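Local atomic coordinates of synaptotagmin IV (Rattus norvegicus, PDB entry 1W15), a protein that takes part in the mobility of neuronal dense core vesicles through its interaction with the kinesin KIF1A. Residues A[53-58]-A[100-105]. Numbering follows the deposited sequence.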
ATOM      1  N   PRO A  53      -9.085 -17.370  -6.659  1.00 36.80           N
ATOM      2  CA  PRO A  53      -9.869 -16.205  -6.237  1.00 36.70           C
ATOM      3  C   PRO A  53      -9.565 -14.872  -6.912  1.00 35.01           C
ATOM      4  O   PRO A  53      -8.418 -14.590  -7.229  1.00 35.59           O
ATOM      5  CB  PRO A  53      -9.596 -16.102  -4.726  1.00 36.12           C
ATOM      6  CG  PRO A  53      -8.226 -16.803  -4.539  1.00 37.46           C
ATOM      7  CD  PRO A  53      -8.162 -17.841  -5.605  1.00 36.29           C
ATOM      8  N   TYR A  54     -10.608 -14.085  -7.119  1.00 33.04           N
ATOM      9  CA  TYR A  54     -10.471 -12.644  -7.380  1.00 34.21           C
ATOM     10  C   TYR A  54     -11.566 -11.959  -6.582  1.00 34.51           C
ATOM     11  O   TYR A  54     -12.461 -12.623  -6.040  1.00 36.16           O
ATOM     12  CB  TYR A  54     -10.598 -12.308  -8.866  1.00 34.16           C
ATOM     13  CG  TYR A  54     -11.929 -12.620  -9.517  1.00 35.78           C
ATOM     14  CD1 TYR A  54     -12.277 -13.936  -9.867  1.00 34.25           C
ATOM     15  CD2 TYR A  54     -12.831 -11.597  -9.796  1.00 37.39           C
ATOM     16  CE1 TYR A  54     -13.500 -14.216 -10.490  1.00 36.88           C
ATOM     17  CE2 TYR A  54     -14.084 -11.857 -10.402  1.00 37.82           C
ATOM     18  CZ  TYR A  54     -14.401 -13.149 -10.721  1.00 38.03           C
ATOM     19  OH  TYR A  54     -15.606 -13.375 -11.312  1.00 36.52           O
ATOM     20  N   VAL A  55     -11.514 -10.636  -6.504  1.00 34.69           N
ATOM     21  CA  VAL A  55     -12.494  -9.934  -5.724  1.00 34.81           C
ATOM     22  C   VAL A  55     -13.143  -8.857  -6.577  1.00 36.13           C
ATOM     23  O   VAL A  55     -12.459  -8.052  -7.247  1.00 36.54           O
ATOM     24  CB  VAL A  55     -11.824  -9.262  -4.478  1.00 35.85           C
ATOM     25  CG1 VAL A  55     -12.879  -8.467  -3.673  1.00 33.86           C
ATOM     26  CG2 VAL A  55     -11.153 -10.345  -3.640  1.00 34.19           C
ATOM     27  N   LYS A  56     -14.463  -8.826  -6.522  1.00 35.84           N
ATOM     28  CA  LYS A  56     -15.245  -7.811  -7.188  1.00 36.46           C
ATOM     29  C   LYS A  56     -15.757  -6.872  -6.121  1.00 36.85           C
ATOM     30  O   LYS A  56     -16.179  -7.325  -5.048  1.00 36.91           O
ATOM     31  CB  LYS A  56     -16.454  -8.483  -7.866  1.00 37.39           C
ATOM     32  CG  LYS A  56     -17.295  -7.490  -8.611  1.00 39.86           C
ATOM     33  CD  LYS A  56     -17.777  -8.101  -9.874  1.00 48.99           C
ATOM     34  CE  LYS A  56     -18.663  -7.139 -10.610  1.00 48.33           C
ATOM     35  NZ  LYS A  56     -19.348  -7.911 -11.641  1.00 45.36           N
ATOM     36  N   VAL A  57     -15.723  -5.579  -6.422  1.00 35.91           N
ATOM     37  CA  VAL A  57     -16.095  -4.543  -5.475  1.00 35.83           C
ATOM     38  C   VAL A  57     -17.216  -3.695  -6.128  1.00 35.52           C
ATOM     39  O   VAL A  57     -17.000  -3.074  -7.173  1.00 36.31           O
ATOM     40  CB  VAL A  57     -14.902  -3.636  -5.086  1.00 36.18           C
ATOM     41  CG1 VAL A  57     -15.324  -2.644  -3.945  1.00 37.01           C
ATOM     42  CG2 VAL A  57     -13.665  -4.468  -4.626  1.00 34.79           C
ATOM     43  N   ASN A  58     -18.401  -3.675  -5.525  1.00 35.08           N
ATOM     44  CA  ASN A  58     -19.530  -2.884  -6.051  1.00 34.22           C
ATOM     45  C   ASN A  58     -19.783  -1.732  -5.094  1.00 34.90           C
ATOM     46  O   ASN A  58     -19.803  -1.949  -3.895  1.00 36.96           O
ATOM     47  CB  ASN A  58     -20.795  -3.762  -6.175  1.00 34.12           C
ATOM     48  CG  ASN A  58     -20.668  -4.820  -7.256  1.00 35.67           C
ATOM     49  OD1 ASN A  58     -20.123  -4.533  -8.319  1.00 36.24           O
ATOM     50  ND2 ASN A  58     -21.163  -6.051  -7.003  1.00 36.58           N
ATOM     51  N   VAL A 100     -20.472  -0.478   0.287  1.00 35.86           N
ATOM     52  CA  VAL A 100     -19.467  -1.135  -0.567  1.00 36.30           C
ATOM     53  C   VAL A 100     -19.651  -2.647  -0.366  1.00 36.71           C
ATOM     54  O   VAL A 100     -19.787  -3.104   0.772  1.00 37.34           O
ATOM     55  CB  VAL A 100     -18.016  -0.746  -0.191  1.00 35.17           C
ATOM     56  CG1 VAL A 100     -16.970  -1.415  -1.136  1.00 37.20           C
ATOM     57  CG2 VAL A 100     -17.825   0.815  -0.202  1.00 36.60           C
ATOM     58  N   GLU A 101     -19.700  -3.381  -1.465  1.00 35.24           N
ATOM     59  CA  GLU A 101     -19.950  -4.815  -1.406  1.00 36.06           C
ATOM     60  C   GLU A 101     -18.713  -5.455  -1.982  1.00 36.00           C
ATOM     61  O   GLU A 101     -18.351  -5.144  -3.115  1.00 37.31           O
ATOM     62  CB  GLU A 101     -21.169  -5.158  -2.270  1.00 36.21           C
ATOM     63  CG  GLU A 101     -21.537  -6.647  -2.339  1.00 36.23           C
ATOM     64  CD  GLU A 101     -22.691  -6.895  -3.357  1.00 38.58           C
ATOM     65  OE1 GLU A 101     -22.640  -6.355  -4.482  1.00 37.08           O
ATOM     66  OE2 GLU A 101     -23.650  -7.643  -3.037  1.00 37.92           O
ATOM     67  N   PHE A 102     -18.112  -6.390  -1.246  1.00 35.25           N
ATOM     68  CA  PHE A 102     -16.960  -7.169  -1.722  1.00 35.14           C
ATOM     69  C   PHE A 102     -17.416  -8.609  -1.946  1.00 36.00           C
ATOM     70  O   PHE A 102     -18.079  -9.217  -1.048  1.00 36.14           O
ATOM     71  CB  PHE A 102     -15.847  -7.202  -0.670  1.00 35.03           C
ATOM     72  CG  PHE A 102     -15.307  -5.862  -0.308  1.00 36.68           C
ATOM     73  CD1 PHE A 102     -15.911  -5.105   0.720  1.00 35.18           C
ATOM     74  CD2 PHE A 102     -14.157  -5.361  -0.955  1.00 35.44           C
ATOM     75  CE1 PHE A 102     -15.407  -3.855   1.053  1.00 36.96           C
ATOM     76  CE2 PHE A 102     -13.644  -4.098  -0.606  1.00 35.14           C
ATOM     77  CZ  PHE A 102     -14.251  -3.363   0.387  1.00 34.79           C
ATOM     78  N   LEU A 103     -17.079  -9.142  -3.119  1.00 34.86           N
ATOM     79  CA  LEU A 103     -17.385 -10.520  -3.471  1.00 35.33           C
ATOM     80  C   LEU A 103     -16.078 -11.219  -3.807  1.00 35.39           C
ATOM     81  O   LEU A 103     -15.353 -10.774  -4.692  1.00 36.58           O
ATOM     82  CB  LEU A 103     -18.335 -10.559  -4.693  1.00 35.69           C
ATOM     83  CG  LEU A 103     -19.583  -9.680  -4.419  1.00 39.24           C
ATOM     84  CD1 LEU A 103     -20.014  -8.993  -5.649  1.00 39.34           C
ATOM     85  CD2 LEU A 103     -20.667 -10.473  -3.736  1.00 36.65           C
ATOM     86  N   VAL A 104     -15.787 -12.295  -3.081  1.00 34.23           N
ATOM     87  CA  VAL A 104     -14.684 -13.176  -3.397  1.00 33.47           C
ATOM     88  C   VAL A 104     -15.265 -14.326  -4.258  1.00 34.37           C
ATOM     89  O   VAL A 104     -16.165 -15.043  -3.795  1.00 34.35           O
ATOM     90  CB  VAL A 104     -13.995 -13.719  -2.117  1.00 32.29           C
ATOM     91  CG1 VAL A 104     -12.781 -14.595  -2.529  1.00 32.41           C
ATOM     92  CG2 VAL A 104     -13.564 -12.536  -1.130  1.00 35.83           C
ATOM     93  N   LEU A 105     -14.751 -14.442  -5.483  1.00 34.02           N
ATOM     94  CA  LEU A 105     -15.270 -15.345  -6.513  1.00 35.09           C
ATOM     95  C   LEU A 105     -14.172 -16.260  -6.951  1.00 36.56           C
ATOM     96  O   LEU A 105     -12.991 -15.894  -6.896  1.00 36.68           O
ATOM     97  CB  LEU A 105     -15.736 -14.519  -7.721  1.00 36.07           C
ATOM     98  CG  LEU A 105     -16.935 -13.592  -7.380  1.00 36.30           C
ATOM     99  CD1 LEU A 105     -16.686 -12.147  -7.752  1.00 38.70           C
ATOM    100  CD2 LEU A 105     -18.087 -14.199  -8.177  1.00 35.56           C
TER
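Strands 53-58 and 100-105 are antiparallel neighbours in one sheet of the C2B beta-sandwich. Three hydrogen-bonded pairs, Y54 with L105, K56 with L103 and N58 with E101, tie them through six backbone bonds. The side chains of these pairs share one face of the sheet. There L105 CB sits over a face of the Y54 ring, 3.9 Å from its centroid, in a CH-pi contact offset toward the rim. Y54 CG lies between its backbone N and carbonyl carbon (chi1 63°), which swings the ring toward the neighbouring strand, with one face against L105 CB. Its OH is hydrogen-bonded to N113 ND2. L105 CD1 also reaches K56 CB at 3.7 Å. N58 ND2 gives a nearly straight hydrogen bond of 2.9 Å to E101 OE1. ND2 meets OE1 on its anti side, 28° out of the carboxylate plane. Three residues hold this carboxylate: N58 and Y60 on OE1, R118 by a salt bridge to OE2. The other face carries V55, V57, F102 and V104. V57 CG2 lies 3.8 Å from F102 CD2, and V57 CG1 packs tightly on V100 CG1 at 3.5 Å. This apolar face turns to the opposing sheet, where V36 of strand 31-40 meets V55 and V57. Within their own sheet the pair is central, with strand 64-70 beside 53-61 and strand 114-121 beside 98-106.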